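Local atomic coordinates of manganese-dependent inorganic pyrophosphatase (Methanocaldococcus jannaschii, PDB entry 2EB0), a protein that catalyses the hydrolysis of diphosphate to two phosphates as a family II inorganic pyrophosphatase that uses two manganese ions per subunit. Residues Glu259-Phe272 / Val280-Ser292. Numbering follows the deposited sequence.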
ATOM      1  N   GLU B 259     -14.228   9.427 -25.895  1.00 28.78           N
ATOM      2  CA  GLU B 259     -13.587   8.607 -24.876  1.00 29.09           C
ATOM      3  C   GLU B 259     -12.214   8.139 -25.336  1.00 27.81           C
ATOM      4  O   GLU B 259     -11.908   6.946 -25.347  1.00 29.64           O
ATOM      5  CB  GLU B 259     -14.497   7.422 -24.530  1.00 33.06           C
ATOM      6  CG  GLU B 259     -15.649   7.825 -23.611  1.00 37.83           C
ATOM      7  CD  GLU B 259     -16.791   6.824 -23.582  1.00 39.53           C
ATOM      8  OE1 GLU B 259     -16.527   5.603 -23.580  1.00 42.34           O
ATOM      9  OE2 GLU B 259     -17.959   7.265 -23.545  1.00 39.05           O
ATOM     10  N   GLY B 260     -11.396   9.108 -25.728  1.00 24.62           N
ATOM     11  CA  GLY B 260     -10.046   8.833 -26.185  1.00 23.04           C
ATOM     12  C   GLY B 260      -9.155  10.021 -25.874  1.00 22.48           C
ATOM     13  O   GLY B 260      -9.639  11.083 -25.493  1.00 21.77           O
ATOM     14  N   SER B 261      -7.850   9.859 -26.032  1.00 27.86           N
ATOM     15  CA  SER B 261      -6.948  10.959 -25.740  1.00 27.42           C
ATOM     16  C   SER B 261      -5.867  11.145 -26.780  1.00 27.59           C
ATOM     17  O   SER B 261      -5.297  10.177 -27.272  1.00 29.45           O
ATOM     18  CB  SER B 261      -6.278  10.752 -24.379  1.00 16.96           C
ATOM     19  OG  SER B 261      -7.230  10.718 -23.332  1.00 18.22           O
ATOM     20  N   GLU B 262      -5.592  12.400 -27.113  1.00 29.99           N
ATOM     21  CA  GLU B 262      -4.524  12.703 -28.051  1.00 32.38           C
ATOM     22  C   GLU B 262      -3.331  12.911 -27.137  1.00 31.26           C
ATOM     23  O   GLU B 262      -3.332  13.815 -26.307  1.00 31.88           O
ATOM     24  CB  GLU B 262      -4.792  13.993 -28.825  1.00 37.60           C
ATOM     25  CG  GLU B 262      -3.784  14.227 -29.939  1.00 44.69           C
ATOM     26  CD  GLU B 262      -3.868  15.617 -30.549  1.00 48.41           C
ATOM     27  OE1 GLU B 262      -4.993  16.120 -30.763  1.00 48.74           O
ATOM     28  OE2 GLU B 262      -2.801  16.201 -30.831  1.00 52.09           O
ATOM     29  N   ALA B 263      -2.320  12.065 -27.268  1.00 20.45           N
ATOM     30  CA  ALA B 263      -1.150  12.203 -26.423  1.00 20.66           C
ATOM     31  C   ALA B 263      -0.058  13.032 -27.077  1.00 19.23           C
ATOM     32  O   ALA B 263       0.343  12.756 -28.202  1.00 17.31           O
ATOM     33  CB  ALA B 263      -0.607  10.830 -26.066  1.00 28.55           C
ATOM     34  N   LEU B 264       0.404  14.058 -26.371  1.00 24.15           N
ATOM     35  CA  LEU B 264       1.497  14.897 -26.855  1.00 24.48           C
ATOM     36  C   LEU B 264       2.731  14.292 -26.198  1.00 24.98           C
ATOM     37  O   LEU B 264       2.755  14.102 -24.980  1.00 23.14           O
ATOM     38  CB  LEU B 264       1.332  16.344 -26.400  1.00 19.28           C
ATOM     39  CG  LEU B 264       0.066  17.105 -26.804  1.00 22.27           C
ATOM     40  CD1 LEU B 264       0.220  18.565 -26.391  1.00 20.07           C
ATOM     41  CD2 LEU B 264      -0.155  17.012 -28.303  1.00 24.29           C
ATOM     42  N   VAL B 265       3.752  13.989 -26.995  1.00 25.36           N
ATOM     43  CA  VAL B 265       4.950  13.361 -26.457  1.00 26.86           C
ATOM     44  C   VAL B 265       6.202  14.227 -26.545  1.00 27.22           C
ATOM     45  O   VAL B 265       6.614  14.642 -27.627  1.00 28.53           O
ATOM     46  CB  VAL B 265       5.199  12.010 -27.154  1.00 23.75           C
ATOM     47  CG1 VAL B 265       6.362  11.282 -26.492  1.00 25.82           C
ATOM     48  CG2 VAL B 265       3.940  11.161 -27.084  1.00 24.54           C
ATOM     49  N   VAL B 266       6.805  14.484 -25.389  1.00 26.34           N
ATOM     50  CA  VAL B 266       7.999  15.311 -25.302  1.00 25.75           C
ATOM     51  C   VAL B 266       9.126  14.610 -24.542  1.00 26.17           C
ATOM     52  O   VAL B 266       8.931  14.138 -23.413  1.00 22.43           O
ATOM     53  CB  VAL B 266       7.689  16.639 -24.583  1.00 33.60           C
ATOM     54  CG1 VAL B 266       8.807  17.639 -24.835  1.00 34.34           C
ATOM     55  CG2 VAL B 266       6.352  17.186 -25.054  1.00 36.72           C
ATOM     56  N   GLY B 267      10.306  14.553 -25.157  1.00 23.72           N
ATOM     57  CA  GLY B 267      11.445  13.912 -24.518  1.00 24.33           C
ATOM     58  C   GLY B 267      11.710  12.501 -25.019  1.00 27.14           C
ATOM     59  O   GLY B 267      11.955  12.283 -26.205  1.00 26.05           O
ATOM     60  N   ASN B 268      11.639  11.533 -24.112  1.00 37.29           N
ATOM     61  CA  ASN B 268      11.894  10.140 -24.451  1.00 38.52           C
ATOM     62  C   ASN B 268      10.763   9.478 -25.247  1.00 40.06           C
ATOM     63  O   ASN B 268      10.060   8.606 -24.731  1.00 41.46           O
ATOM     64  CB  ASN B 268      12.149   9.350 -23.165  1.00 35.18           C
ATOM     65  CG  ASN B 268      12.799   8.015 -23.428  1.00 34.11           C
ATOM     66  OD1 ASN B 268      12.544   7.383 -24.451  1.00 36.40           O
ATOM     67  ND2 ASN B 268      13.633   7.568 -22.498  1.00 32.53           N
ATOM     68  N   LYS B 269      10.600   9.874 -26.508  1.00 28.87           N
ATOM     69  CA  LYS B 269       9.553   9.308 -27.355  1.00 29.37           C
ATOM     70  C   LYS B 269       9.695   7.801 -27.522  1.00 30.20           C
ATOM     71  O   LYS B 269       8.696   7.078 -27.630  1.00 26.72           O
ATOM     72  CB  LYS B 269       9.552   9.990 -28.726  1.00 49.62           C
ATOM     73  CG  LYS B 269       9.128  11.453 -28.667  1.00 54.42           C
ATOM     74  CD  LYS B 269       9.027  12.088 -30.044  1.00 55.74           C
ATOM     75  CE  LYS B 269       8.565  13.538 -29.943  1.00 56.56           C
ATOM     76  NZ  LYS B 269       8.551  14.215 -31.274  1.00 58.03           N
ATOM     77  N   GLU B 270      10.939   7.332 -27.532  1.00 38.78           N
ATOM     78  CA  GLU B 270      11.239   5.911 -27.684  1.00 39.41           C
ATOM     79  C   GLU B 270      10.552   5.098 -26.592  1.00 36.01           C
ATOM     80  O   GLU B 270       9.878   4.105 -26.871  1.00 36.61           O
ATOM     81  CB  GLU B 270      12.753   5.669 -27.606  1.00 59.60           C
ATOM     82  CG  GLU B 270      13.603   6.646 -28.414  1.00 64.79           C
ATOM     83  CD  GLU B 270      13.592   8.056 -27.836  1.00 66.03           C
ATOM     84  OE1 GLU B 270      14.003   8.229 -26.672  1.00 65.69           O
ATOM     85  OE2 GLU B 270      13.171   8.994 -28.547  1.00 69.39           O
ATOM     86  N   MET B 271      10.728   5.529 -25.345  1.00 30.56           N
ATOM     87  CA  MET B 271      10.135   4.832 -24.214  1.00 27.96           C
ATOM     88  C   MET B 271       8.612   4.819 -24.284  1.00 25.96           C
ATOM     89  O   MET B 271       7.973   3.879 -23.817  1.00 26.53           O
ATOM     90  CB  MET B 271      10.586   5.467 -22.901  1.00 31.44           C
ATOM     91  CG  MET B 271      10.284   4.600 -21.685  1.00 31.58           C
ATOM     92  SD  MET B 271      11.028   2.939 -21.772  1.00 35.86           S
ATOM     93  CE  MET B 271      12.543   3.215 -20.816  1.00 32.90           C
ATOM     94  N   PHE B 272       8.043   5.866 -24.876  1.00 27.20           N
ATOM     95  CA  PHE B 272       6.597   5.994 -25.028  1.00 25.33           C
ATOM     96  C   PHE B 272       6.106   4.990 -26.067  1.00 27.30           C
ATOM     97  O   PHE B 272       5.164   4.223 -25.831  1.00 27.09           O
ATOM     98  CB  PHE B 272       6.242   7.406 -25.498  1.00 16.88           C
ATOM     99  CG  PHE B 272       4.770   7.620 -25.713  1.00 16.48           C
ATOM    100  CD1 PHE B 272       3.956   8.051 -24.672  1.00 17.48           C
ATOM    101  CD2 PHE B 272       4.194   7.371 -26.956  1.00 16.42           C
ATOM    102  CE1 PHE B 272       2.585   8.233 -24.861  1.00 15.95           C
ATOM    103  CE2 PHE B 272       2.827   7.546 -27.162  1.00 14.24           C
ATOM    104  CZ  PHE B 272       2.019   7.980 -26.107  1.00 16.30           C
ATOM    105  N   VAL B 280       5.175   6.988 -33.006  1.00 35.63           N
ATOM    106  CA  VAL B 280       4.571   8.317 -33.088  1.00 36.80           C
ATOM    107  C   VAL B 280       4.885   9.082 -34.377  1.00 37.75           C
ATOM    108  O   VAL B 280       6.045   9.206 -34.785  1.00 36.52           O
ATOM    109  CB  VAL B 280       5.005   9.200 -31.898  1.00 49.64           C
ATOM    110  CG1 VAL B 280       4.241  10.517 -31.934  1.00 50.56           C
ATOM    111  CG2 VAL B 280       4.763   8.474 -30.583  1.00 50.29           C
ATOM    112  N   GLU B 281       3.836   9.594 -35.011  1.00 81.33           N
ATOM    113  CA  GLU B 281       3.978  10.372 -36.234  1.00 82.49           C
ATOM    114  C   GLU B 281       3.831  11.838 -35.834  1.00 81.70           C
ATOM    115  O   GLU B 281       2.739  12.292 -35.478  1.00 82.27           O
ATOM    116  CB  GLU B 281       2.896   9.978 -37.243  1.00100.62           C
ATOM    117  CG  GLU B 281       2.911  10.781 -38.536  1.00103.48           C
ATOM    118  CD  GLU B 281       1.954  10.227 -39.578  1.00105.55           C
ATOM    119  OE1 GLU B 281       1.771  10.882 -40.627  1.00105.28           O
ATOM    120  OE2 GLU B 281       1.388   9.135 -39.354  1.00106.12           O
ATOM    121  N   GLY B 282       4.939  12.569 -35.887  1.00 44.51           N
ATOM    122  CA  GLY B 282       4.919  13.964 -35.491  1.00 40.68           C
ATOM    123  C   GLY B 282       5.313  14.018 -34.028  1.00 37.61           C
ATOM    124  O   GLY B 282       6.285  13.377 -33.631  1.00 37.94           O
ATOM    125  N   ASN B 283       4.574  14.767 -33.216  1.00 30.48           N
ATOM    126  CA  ASN B 283       4.895  14.844 -31.793  1.00 29.42           C
ATOM    127  C   ASN B 283       3.736  14.341 -30.921  1.00 27.21           C
ATOM    128  O   ASN B 283       3.766  14.472 -29.697  1.00 25.33           O
ATOM    129  CB  ASN B 283       5.266  16.276 -31.412  1.00 48.28           C
ATOM    130  CG  ASN B 283       4.260  17.289 -31.909  1.00 52.33           C
ATOM    131  OD1 ASN B 283       4.453  18.495 -31.762  1.00 54.37           O
ATOM    132  ND2 ASN B 283       3.177  16.806 -32.505  1.00 54.73           N
ATOM    133  N   SER B 284       2.724  13.758 -31.559  1.00 33.48           N
ATOM    134  CA  SER B 284       1.570  13.241 -30.832  1.00 33.94           C
ATOM    135  C   SER B 284       0.917  12.042 -31.523  1.00 32.41           C
ATOM    136  O   SER B 284       1.255  11.693 -32.653  1.00 32.87           O
ATOM    137  CB  SER B 284       0.525  14.348 -30.641  1.00 32.86           C
ATOM    138  OG  SER B 284      -0.037  14.747 -31.880  1.00 31.90           O
ATOM    139  N   VAL B 285      -0.019  11.413 -30.820  1.00 30.38           N
ATOM    140  CA  VAL B 285      -0.751  10.262 -31.336  1.00 28.28           C
ATOM    141  C   VAL B 285      -2.072  10.164 -30.583  1.00 27.87           C
ATOM    142  O   VAL B 285      -2.137  10.463 -29.388  1.00 26.55           O
ATOM    143  CB  VAL B 285       0.020   8.929 -31.123  1.00 34.99           C
ATOM    144  CG1 VAL B 285       1.220   8.858 -32.036  1.00 38.37           C
ATOM    145  CG2 VAL B 285       0.463   8.811 -29.677  1.00 34.48           C
ATOM    146  N   PHE B 286      -3.124   9.746 -31.275  1.00 27.97           N
ATOM    147  CA  PHE B 286      -4.416   9.603 -30.625  1.00 27.93           C
ATOM    148  C   PHE B 286      -4.524   8.197 -30.057  1.00 27.55           C
ATOM    149  O   PHE B 286      -4.372   7.220 -30.786  1.00 27.70           O
ATOM    150  CB  PHE B 286      -5.559   9.820 -31.608  1.00 24.16           C
ATOM    151  CG  PHE B 286      -6.907   9.848 -30.953  1.00 27.22           C
ATOM    152  CD1 PHE B 286      -7.269  10.915 -30.130  1.00 26.71           C
ATOM    153  CD2 PHE B 286      -7.809   8.809 -31.137  1.00 25.68           C
ATOM    154  CE1 PHE B 286      -8.513  10.943 -29.501  1.00 27.22           C
ATOM    155  CE2 PHE B 286      -9.057   8.826 -30.512  1.00 28.32           C
ATOM    156  CZ  PHE B 286      -9.409   9.897 -29.692  1.00 28.30           C
ATOM    157  N   LEU B 287      -4.780   8.096 -28.758  1.00 20.02           N
ATOM    158  CA  LEU B 287      -4.915   6.793 -28.126  1.00 21.51           C
ATOM    159  C   LEU B 287      -6.397   6.471 -27.951  1.00 21.85           C
ATOM    160  O   LEU B 287      -7.100   7.085 -27.134  1.00 21.52           O
ATOM    161  CB  LEU B 287      -4.194   6.784 -26.776  1.00 24.35           C
ATOM    162  CG  LEU B 287      -2.686   7.037 -26.869  1.00 25.06           C
ATOM    163  CD1 LEU B 287      -2.073   7.058 -25.486  1.00 26.21           C
ATOM    164  CD2 LEU B 287      -2.039   5.954 -27.712  1.00 26.02           C
ATOM    165  N   GLU B 288      -6.863   5.506 -28.734  1.00 25.55           N
ATOM    166  CA  GLU B 288      -8.259   5.082 -28.704  1.00 27.39           C
ATOM    167  C   GLU B 288      -8.677   4.416 -27.405  1.00 24.31           C
ATOM    168  O   GLU B 288      -8.014   3.499 -26.925  1.00 24.38           O
ATOM    169  CB  GLU B 288      -8.547   4.135 -29.874  1.00 47.44           C
ATOM    170  CG  GLU B 288      -9.185   4.807 -31.074  1.00 53.69           C
ATOM    171  CD  GLU B 288     -10.643   5.168 -30.829  1.00 58.96           C
ATOM    172  OE1 GLU B 288     -11.453   4.250 -30.566  1.00 63.05           O
ATOM    173  OE2 GLU B 288     -10.984   6.367 -30.901  1.00 60.55           O
ATOM    174  N   GLY B 289      -9.789   4.891 -26.851  1.00 22.58           N
ATOM    175  CA  GLY B 289     -10.326   4.336 -25.620  1.00 20.87           C
ATOM    176  C   GLY B 289      -9.585   4.741 -24.364  1.00 21.00           C
ATOM    177  O   GLY B 289     -10.015   4.416 -23.257  1.00 21.82           O
ATOM    178  N   VAL B 290      -8.472   5.449 -24.531  1.00 20.05           N
ATOM    179  CA  VAL B 290      -7.655   5.882 -23.395  1.00 19.22           C
ATOM    180  C   VAL B 290      -8.177   7.155 -22.714  1.00 19.89           C
ATOM    181  O   VAL B 290      -8.120   8.244 -23.284  1.00 18.77           O
ATOM    182  CB  VAL B 290      -6.185   6.109 -23.846  1.00 16.61           C
ATOM    183  CG1 VAL B 290      -5.348   6.607 -22.687  1.00 16.62           C
ATOM    184  CG2 VAL B 290      -5.608   4.809 -24.403  1.00 15.60           C
ATOM    185  N   MET B 291      -8.695   7.005 -21.495  1.00 21.29           N
ATOM    186  CA  MET B 291      -9.208   8.139 -20.726  1.00 21.64           C
ATOM    187  C   MET B 291      -8.569   8.233 -19.346  1.00 21.23           C
ATOM    188  O   MET B 291      -8.525   9.308 -18.748  1.00 19.80           O
ATOM    189  CB  MET B 291     -10.713   8.029 -20.512  1.00 27.57           C
ATOM    190  CG  MET B 291     -11.588   8.273 -21.717  1.00 31.33           C
ATOM    191  SD  MET B 291     -13.316   8.325 -21.176  1.00 33.84           S
ATOM    192  CE  MET B 291     -13.476  10.062 -20.775  1.00 31.00           C
ATOM    193  N   SER B 292      -8.085   7.104 -18.836  1.00 17.98           N
ATOM    194  CA  SER B 292      -7.503   7.077 -17.501  1.00 17.47           C
ATOM    195  C   SER B 292      -5.995   7.087 -17.423  1.00 16.98           C
ATOM    196  O   SER B 292      -5.317   6.168 -17.888  1.00 14.09           O
ATOM    197  CB  SER B 292      -8.010   5.865 -16.725  1.00 18.66           C
ATOM    198  OG  SER B 292      -7.359   5.794 -15.472  1.00 20.34           O
TER
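With chi1 of -62°, Ser-261 turns OG away from its own carbonyl carbon and delivers it to Val-290 O at 2.6 Å; Thr-254 also bonds this hydroxyl. Phe-272, its CG trans to the backbone N (chi1 179°), reaches back from the first turn of helix 269-275 to the strands: CE2 lies 3.7 Å from Val-285 CG2, CD2 meets Val-280 CG2, and Val-265 CG2 sits 3.6 Å above the centre of one ring face. Ala-263 and Leu-287 CD1 extend this apolar side of the sheet. On the opposite side, with Glu-262 and Ser-284, Phe-286 runs its ring obliquely past the backbone of 260-262, with CZ 3.7 Å from Gly-260 CA. Beyond it Ser-284 OG makes a weak 3.3 Å bond to Glu-262 OE2, while Lys-230 forms a salt bridge with OE1 of that carboxylate. Hydrogen-bonded pairs Ser-261/Leu-287 and Ala-263/Val-285 alternate with non-hydrogen-bonded Glu-262/Phe-286 and Leu-264/Ser-284; Val-265 N to Asn-283 O (2.7 Å) continues the ladder. At the far end, Met-291 SD packs 3.4 Å from Glu-259 CG. This alternation and the 160° between strand directions establish an antiparallel ladder, through which 284-287 forms the edge strand of the mixed five-stranded sheet in the DHHA2 domain.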